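Local coordinates for ATP phosphoribosyltransferase regulatory subunit (Lactococcus lactis, PDB 1Z7M), which is required for the first step of histidine biosynthesis and may allow feedback regulation of ATP phosphoribosyltransferase by histidine, at residues B[174-186]-B[269-281]. Sequence-based numbering, arbitrary orientation.
Sequences KTVFEIGSAKFFQ and IKPIIIDLGMVPK
Ile179 grips the neighbouring strand with both of its backbone polar atoms: its N donates to Ile273 O (2.8 Å), and its O accepts from Asp275 N (3.0 Å). Bonding to two positions two apart on the partner is the pattern expected of parallel strands, here 175-181 and 272-274. A branched residue suits such a strand, and the CD1 of Ile179 lies 3.5 Å from the CG2 of Ile272, the two side chains crossing at about a right angle. On the other face projects Glu178. Its CB meets the methyl CE of Met278 (4.0 Å), and its CG meets the CG2 of Ile273 (4.1 Å). The chain then runs extended; CD approaches Asp275 OD2, and OE2, also near Met278 CE, lies 3.8 Å from Asp275 OD2, the two carboxylate planes 70° apart. Two acids side by side would probably repel, but OE2 forms a salt bridge with a basic side chain of another protein's chain, and a basic side chain of that chain also packs on Asp275.

Where the first strand turns into a helix, Ser181 acts as N-cap, its short hydroxyl accepting from Phe184 N. With CG anti to the backbone N (chi1 175°), Phe184 sends its ring to Leu276, whose CD2 sits 3.7 Å from the ring centroid, over the face, in a CH-pi contact; Phe184 also touches Leu252 of helix 250-267. Replacing Phe184 with an alanine would probably leave Leu276 CD2 without its aromatic platform and open a gap toward Leu252. Phe185 offers its ring face to Pro280, the proline CD 3.4 Å from the centroid; a proline suits this place because its ring lies compactly on an aromatic face. The whole is a parallel strand pair at the edge of the mixed sheet of the class II aminoacyl-tRNA synthetase fold, with 272-274 outermost within this chain.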
ATOM      1  N   LYS B 174      38.927  21.980  -6.660  1.00 68.83           N
ATOM      2  CA  LYS B 174      39.814  20.924  -6.167  1.00 68.45           C
ATOM      3  C   LYS B 174      39.186  19.518  -6.089  1.00 67.83           C
ATOM      4  O   LYS B 174      38.491  19.178  -5.124  1.00 67.28           O
ATOM      5  CB  LYS B 174      40.362  21.327  -4.799  1.00 68.81           C
ATOM      6  CG  LYS B 174      41.373  20.352  -4.232  1.00 70.12           C
ATOM      7  CD  LYS B 174      42.020  20.914  -2.985  1.00 71.26           C
ATOM      8  CE  LYS B 174      42.723  22.229  -3.304  1.00 72.91           C
ATOM      9  NZ  LYS B 174      43.307  22.874  -2.094  1.00 73.05           N
ATOM     10  N   THR B 175      39.454  18.700  -7.105  1.00 67.36           N
ATOM     11  CA  THR B 175      38.909  17.343  -7.155  1.00 66.79           C
ATOM     12  C   THR B 175      39.917  16.257  -7.501  1.00 66.23           C
ATOM     13  O   THR B 175      40.684  16.377  -8.456  1.00 66.22           O
ATOM     14  CB  THR B 175      37.767  17.198  -8.204  1.00 66.82           C
ATOM     15  OG1 THR B 175      38.295  17.356  -9.530  1.00 66.53           O
ATOM     16  CG2 THR B 175      36.678  18.224  -7.964  1.00 67.28           C
ATOM     17  N   VAL B 176      39.887  15.174  -6.736  1.00 65.53           N
ATOM     18  CA  VAL B 176      40.771  14.055  -6.990  1.00 64.98           C
ATOM     19  C   VAL B 176      39.996  12.863  -7.544  1.00 64.27           C
ATOM     20  O   VAL B 176      38.857  12.594  -7.155  1.00 63.76           O
ATOM     21  CB  VAL B 176      41.514  13.626  -5.714  1.00 64.88           C
ATOM     22  CG1 VAL B 176      42.174  14.837  -5.091  1.00 64.93           C
ATOM     23  CG2 VAL B 176      40.562  12.965  -4.740  1.00 64.70           C
ATOM     24  N   PHE B 177      40.636  12.158  -8.463  1.00 63.91           N
ATOM     25  CA  PHE B 177      40.052  10.992  -9.091  1.00 63.34           C
ATOM     26  C   PHE B 177      40.860   9.773  -8.616  1.00 63.41           C
ATOM     27  O   PHE B 177      42.092   9.811  -8.622  1.00 63.80           O
ATOM     28  CB  PHE B 177      40.150  11.159 -10.595  1.00 62.54           C
ATOM     29  CG  PHE B 177      39.390  10.150 -11.350  1.00 61.98           C
ATOM     30  CD1 PHE B 177      38.066  10.374 -11.683  1.00 62.27           C
ATOM     31  CD2 PHE B 177      39.997   8.966 -11.740  1.00 61.94           C
ATOM     32  CE1 PHE B 177      37.348   9.429 -12.404  1.00 63.03           C
ATOM     33  CE2 PHE B 177      39.295   8.009 -12.461  1.00 62.32           C
ATOM     34  CZ  PHE B 177      37.965   8.240 -12.796  1.00 62.82           C
ATOM     35  N   GLU B 178      40.174   8.711  -8.193  1.00 63.25           N
ATOM     36  CA  GLU B 178      40.834   7.495  -7.686  1.00 62.57           C
ATOM     37  C   GLU B 178      40.423   6.222  -8.403  1.00 62.29           C
ATOM     38  O   GLU B 178      39.236   5.952  -8.554  1.00 62.71           O
ATOM     39  CB  GLU B 178      40.527   7.284  -6.202  1.00 62.03           C
ATOM     40  CG  GLU B 178      41.105   8.317  -5.255  1.00 62.93           C
ATOM     41  CD  GLU B 178      40.571   8.159  -3.832  1.00 63.85           C
ATOM     42  OE1 GLU B 178      40.997   8.929  -2.943  1.00 64.76           O
ATOM     43  OE2 GLU B 178      39.717   7.270  -3.600  1.00 64.68           O
ATOM     44  N   ILE B 179      41.399   5.427  -8.826  1.00 61.57           N
ATOM     45  CA  ILE B 179      41.090   4.170  -9.488  1.00 60.71           C
ATOM     46  C   ILE B 179      41.580   2.989  -8.670  1.00 60.24           C
ATOM     47  O   ILE B 179      42.512   3.106  -7.874  1.00 59.79           O
ATOM     48  CB  ILE B 179      41.709   4.095 -10.874  1.00 60.88           C
ATOM     49  CG1 ILE B 179      43.220   4.295 -10.786  1.00 61.01           C
ATOM     50  CG2 ILE B 179      41.086   5.134 -11.760  1.00 61.21           C
ATOM     51  CD1 ILE B 179      43.914   4.164 -12.123  1.00 61.46           C
ATOM     52  N   GLY B 180      40.943   1.846  -8.871  1.00 59.95           N
ATOM     53  CA  GLY B 180      41.325   0.666  -8.127  1.00 59.88           C
ATOM     54  C   GLY B 180      40.993  -0.620  -8.856  1.00 59.94           C
ATOM     55  O   GLY B 180      40.531  -0.593 -10.001  1.00 59.74           O
ATOM     56  N   SER B 181      41.225  -1.744  -8.183  1.00 59.84           N
ATOM     57  CA  SER B 181      40.966  -3.051  -8.765  1.00 59.95           C
ATOM     58  C   SER B 181      40.325  -4.053  -7.803  1.00 59.90           C
ATOM     59  O   SER B 181      40.885  -4.367  -6.756  1.00 59.75           O
ATOM     60  CB  SER B 181      42.269  -3.627  -9.290  1.00 60.33           C
ATOM     61  OG  SER B 181      42.064  -4.929  -9.802  1.00 61.73           O
ATOM     62  N   ALA B 182      39.146  -4.551  -8.172  1.00 59.95           N
ATOM     63  CA  ALA B 182      38.441  -5.518  -7.352  1.00 59.89           C
ATOM     64  C   ALA B 182      39.287  -6.775  -7.328  1.00 59.93           C
ATOM     65  O   ALA B 182      39.361  -7.478  -6.325  1.00 60.23           O
ATOM     66  CB  ALA B 182      37.080  -5.819  -7.951  1.00 59.70           C
ATOM     67  N   LYS B 183      39.939  -7.046  -8.449  1.00 59.87           N
ATOM     68  CA  LYS B 183      40.782  -8.223  -8.589  1.00 59.78           C
ATOM     69  C   LYS B 183      41.987  -8.194  -7.642  1.00 59.21           C
ATOM     70  O   LYS B 183      42.387  -9.224  -7.104  1.00 59.66           O
ATOM     71  CB  LYS B 183      41.245  -8.331 -10.039  1.00 60.80           C
ATOM     72  CG  LYS B 183      41.387  -9.751 -10.559  1.00 62.04           C
ATOM     73  CD  LYS B 183      41.750  -9.744 -12.048  1.00 63.82           C
ATOM     74  CE  LYS B 183      42.118 -11.135 -12.585  1.00 64.54           C
ATOM     75  NZ  LYS B 183      43.323 -11.743 -11.911  1.00 65.28           N
ATOM     76  N   PHE B 184      42.571  -7.019  -7.448  1.00 58.56           N
ATOM     77  CA  PHE B 184      43.704  -6.867  -6.549  1.00 58.03           C
ATOM     78  C   PHE B 184      43.132  -6.959  -5.135  1.00 58.63           C
ATOM     79  O   PHE B 184      43.720  -7.598  -4.263  1.00 59.39           O
ATOM     80  CB  PHE B 184      44.365  -5.508  -6.778  1.00 57.34           C
ATOM     81  CG  PHE B 184      45.492  -5.185  -5.816  1.00 56.77           C
ATOM     82  CD1 PHE B 184      46.822  -5.261  -6.229  1.00 55.90           C
ATOM     83  CD2 PHE B 184      45.224  -4.767  -4.510  1.00 55.63           C
ATOM     84  CE1 PHE B 184      47.857  -4.926  -5.361  1.00 55.45           C
ATOM     85  CE2 PHE B 184      46.257  -4.432  -3.634  1.00 55.44           C
ATOM     86  CZ  PHE B 184      47.570  -4.511  -4.059  1.00 55.81           C
ATOM     87  N   PHE B 185      41.982  -6.323  -4.909  1.00 58.56           N
ATOM     88  CA  PHE B 185      41.342  -6.367  -3.602  1.00 58.34           C
ATOM     89  C   PHE B 185      41.124  -7.828  -3.256  1.00 58.64           C
ATOM     90  O   PHE B 185      41.517  -8.285  -2.188  1.00 58.89           O
ATOM     91  CB  PHE B 185      39.985  -5.661  -3.622  1.00 57.42           C
ATOM     92  CG  PHE B 185      39.125  -5.966  -2.418  1.00 56.12           C
ATOM     93  CD1 PHE B 185      39.373  -5.351  -1.193  1.00 55.34           C
ATOM     94  CD2 PHE B 185      38.072  -6.876  -2.511  1.00 54.71           C
ATOM     95  CE1 PHE B 185      38.591  -5.632  -0.094  1.00 54.38           C
ATOM     96  CE2 PHE B 185      37.289  -7.160  -1.416  1.00 53.79           C
ATOM     97  CZ  PHE B 185      37.547  -6.538  -0.204  1.00 53.99           C
ATOM     98  N   GLN B 186      40.500  -8.559  -4.174  1.00 59.04           N
ATOM     99  CA  GLN B 186      40.219  -9.963  -3.946  1.00 59.66           C
ATOM    100  C   GLN B 186      41.470 -10.761  -3.684  1.00 59.81           C
ATOM    101  O   GLN B 186      41.548 -11.495  -2.697  1.00 60.36           O
ATOM    102  CB  GLN B 186      39.444 -10.557  -5.117  1.00 60.50           C
ATOM    103  CG  GLN B 186      37.944 -10.550  -4.873  1.00 62.99           C
ATOM    104  CD  GLN B 186      37.149 -10.292  -6.135  1.00 64.98           C
ATOM    105  OE1 GLN B 186      37.405 -10.916  -7.179  1.00 66.11           O
ATOM    106  NE2 GLN B 186      36.169  -9.372  -6.054  1.00 65.30           N
ATOM    107  N   ILE B 269      45.297  14.106 -19.144  1.00 75.79           N
ATOM    108  CA  ILE B 269      43.981  14.717 -18.909  1.00 74.82           C
ATOM    109  C   ILE B 269      43.864  15.246 -17.474  1.00 74.15           C
ATOM    110  O   ILE B 269      43.420  16.369 -17.246  1.00 73.58           O
ATOM    111  CB  ILE B 269      42.823  13.699 -19.124  1.00 75.05           C
ATOM    112  CG1 ILE B 269      42.850  13.138 -20.540  1.00 75.06           C
ATOM    113  CG2 ILE B 269      41.488  14.369 -18.881  1.00 74.89           C
ATOM    114  CD1 ILE B 269      41.739  12.125 -20.804  1.00 75.52           C
ATOM    115  N   LYS B 270      44.262  14.418 -16.512  1.00 73.25           N
ATOM    116  CA  LYS B 270      44.215  14.770 -15.095  1.00 71.82           C
ATOM    117  C   LYS B 270      45.052  13.784 -14.290  1.00 71.37           C
ATOM    118  O   LYS B 270      45.098  12.596 -14.605  1.00 71.94           O
ATOM    119  CB  LYS B 270      42.780  14.724 -14.586  1.00 71.42           C
ATOM    120  CG  LYS B 270      42.640  15.058 -13.113  1.00 70.66           C
ATOM    121  CD  LYS B 270      41.186  15.010 -12.672  1.00 70.28           C
ATOM    122  CE  LYS B 270      41.025  15.563 -11.273  1.00 70.03           C
ATOM    123  NZ  LYS B 270      41.433  16.990 -11.220  1.00 69.18           N
ATOM    124  N   PRO B 271      45.726  14.259 -13.231  1.00 70.58           N
ATOM    125  CA  PRO B 271      46.532  13.319 -12.449  1.00 69.45           C
ATOM    126  C   PRO B 271      45.647  12.295 -11.749  1.00 68.59           C
ATOM    127  O   PRO B 271      44.827  12.636 -10.889  1.00 68.76           O
ATOM    128  CB  PRO B 271      47.276  14.233 -11.474  1.00 70.00           C
ATOM    129  CG  PRO B 271      46.308  15.361 -11.258  1.00 70.24           C
ATOM    130  CD  PRO B 271      45.794  15.618 -12.662  1.00 70.64           C
ATOM    131  N   ILE B 272      45.802  11.038 -12.137  1.00 67.68           N
ATOM    132  CA  ILE B 272      45.022   9.962 -11.547  1.00 66.59           C
ATOM    133  C   ILE B 272      45.682   9.477 -10.261  1.00 66.00           C
ATOM    134  O   ILE B 272      46.896   9.581 -10.087  1.00 66.15           O
ATOM    135  CB  ILE B 272      44.893   8.769 -12.520  1.00 66.10           C
ATOM    136  CG1 ILE B 272      44.285   9.242 -13.835  1.00 65.54           C
ATOM    137  CG2 ILE B 272      44.048   7.678 -11.903  1.00 66.33           C
ATOM    138  CD1 ILE B 272      43.017  10.020 -13.657  1.00 65.24           C
ATOM    139  N   ILE B 273      44.873   8.946  -9.359  1.00 65.42           N
ATOM    140  CA  ILE B 273      45.387   8.442  -8.107  1.00 65.24           C
ATOM    141  C   ILE B 273      45.027   6.970  -7.957  1.00 64.88           C
ATOM    142  O   ILE B 273      43.890   6.564  -8.181  1.00 64.63           O
ATOM    143  CB  ILE B 273      44.835   9.264  -6.961  1.00 65.05           C
ATOM    144  CG1 ILE B 273      45.412  10.668  -7.056  1.00 66.21           C
ATOM    145  CG2 ILE B 273      45.186   8.642  -5.655  1.00 64.46           C
ATOM    146  CD1 ILE B 273      44.731  11.667  -6.161  1.00 68.96           C
ATOM    147  N   ILE B 274      46.016   6.162  -7.607  1.00 64.99           N
ATOM    148  CA  ILE B 274      45.777   4.743  -7.453  1.00 65.24           C
ATOM    149  C   ILE B 274      45.569   4.393  -5.987  1.00 64.95           C
ATOM    150  O   ILE B 274      46.410   4.699  -5.136  1.00 64.92           O
ATOM    151  CB  ILE B 274      46.952   3.920  -8.049  1.00 65.26           C
ATOM    152  CG1 ILE B 274      47.104   4.249  -9.541  1.00 65.44           C
ATOM    153  CG2 ILE B 274      46.701   2.427  -7.840  1.00 64.88           C
ATOM    154  CD1 ILE B 274      48.217   3.509 -10.273  1.00 65.77           C
ATOM    155  N   ASP B 275      44.422   3.783  -5.694  1.00 65.02           N
ATOM    156  CA  ASP B 275      44.109   3.381  -4.331  1.00 65.40           C
ATOM    157  C   ASP B 275      44.004   1.867  -4.270  1.00 65.10           C
ATOM    158  O   ASP B 275      43.024   1.278  -4.721  1.00 65.43           O
ATOM    159  CB  ASP B 275      42.790   3.988  -3.858  1.00 66.14           C
ATOM    160  CG  ASP B 275      42.642   3.933  -2.346  1.00 67.58           C
ATOM    161  OD1 ASP B 275      43.129   2.952  -1.733  1.00 68.10           O
ATOM    162  OD2 ASP B 275      42.040   4.868  -1.768  1.00 69.53           O
ATOM    163  N   LEU B 276      45.026   1.232  -3.719  1.00 64.35           N
ATOM    164  CA  LEU B 276      45.019  -0.216  -3.612  1.00 63.31           C
ATOM    165  C   LEU B 276      44.258  -0.634  -2.360  1.00 62.58           C
ATOM    166  O   LEU B 276      44.140  -1.816  -2.059  1.00 62.69           O
ATOM    167  CB  LEU B 276      46.456  -0.737  -3.560  1.00 62.75           C
ATOM    168  CG  LEU B 276      47.285  -0.525  -4.826  1.00 62.03           C
ATOM    169  CD1 LEU B 276      48.725  -0.948  -4.589  1.00 61.37           C
ATOM    170  CD2 LEU B 276      46.668  -1.320  -5.953  1.00 61.02           C
ATOM    171  N   GLY B 277      43.744   0.350  -1.630  1.00 62.05           N
ATOM    172  CA  GLY B 277      43.001   0.048  -0.424  1.00 62.10           C
ATOM    173  C   GLY B 277      41.519   0.274  -0.618  1.00 61.83           C
ATOM    174  O   GLY B 277      40.755   0.295   0.339  1.00 61.99           O
ATOM    175  N   MET B 278      41.115   0.444  -1.868  1.00 61.93           N
ATOM    176  CA  MET B 278      39.725   0.674  -2.213  1.00 62.03           C
ATOM    177  C   MET B 278      38.914  -0.605  -2.085  1.00 62.81           C
ATOM    178  O   MET B 278      39.298  -1.633  -2.635  1.00 62.79           O
ATOM    179  CB  MET B 278      39.654   1.187  -3.645  1.00 61.98           C
ATOM    180  CG  MET B 278      38.270   1.484  -4.138  1.00 62.36           C
ATOM    181  SD  MET B 278      38.277   2.113  -5.823  1.00 62.70           S
ATOM    182  CE  MET B 278      38.697   3.835  -5.515  1.00 62.16           C
ATOM    183  N   VAL B 279      37.799  -0.550  -1.357  1.00 63.87           N
ATOM    184  CA  VAL B 279      36.925  -1.719  -1.181  1.00 64.67           C
ATOM    185  C   VAL B 279      35.791  -1.647  -2.211  1.00 66.34           C
ATOM    186  O   VAL B 279      35.026  -0.685  -2.236  1.00 66.67           O
ATOM    187  CB  VAL B 279      36.288  -1.749   0.221  1.00 63.75           C
ATOM    188  CG1 VAL B 279      35.391  -2.924   0.328  1.00 63.00           C
ATOM    189  CG2 VAL B 279      37.338  -1.808   1.288  1.00 63.33           C
ATOM    190  N   PRO B 280      35.657  -2.672  -3.061  1.00 67.68           N
ATOM    191  CA  PRO B 280      34.615  -2.721  -4.097  1.00 69.63           C
ATOM    192  C   PRO B 280      33.248  -2.385  -3.518  1.00 71.66           C
ATOM    193  O   PRO B 280      32.817  -3.013  -2.554  1.00 71.71           O
ATOM    194  CB  PRO B 280      34.660  -4.163  -4.577  1.00 69.31           C
ATOM    195  CG  PRO B 280      35.998  -4.633  -4.205  1.00 68.64           C
ATOM    196  CD  PRO B 280      36.302  -3.978  -2.901  1.00 68.06           C
ATOM    197  N   LYS B 281      32.551  -1.424  -4.115  1.00 73.49           N
ATOM    198  CA  LYS B 281      31.247  -1.035  -3.594  1.00 75.60           C
ATOM    199  C   LYS B 281      30.320  -2.235  -3.530  1.00 76.14           C
ATOM    200  O   LYS B 281      29.992  -2.724  -2.448  1.00 76.04           O
ATOM    201  CB  LYS B 281      30.623   0.086  -4.450  1.00 76.50           C
ATOM    202  CG  LYS B 281      29.374   0.738  -3.827  1.00 77.89           C
ATOM    203  CD  LYS B 281      29.056   2.097  -4.446  1.00 78.88           C
ATOM    204  CE  LYS B 281      27.675   2.609  -4.016  1.00 80.13           C
ATOM    205  NZ  LYS B 281      27.486   2.737  -2.532  1.00 80.99           N
TER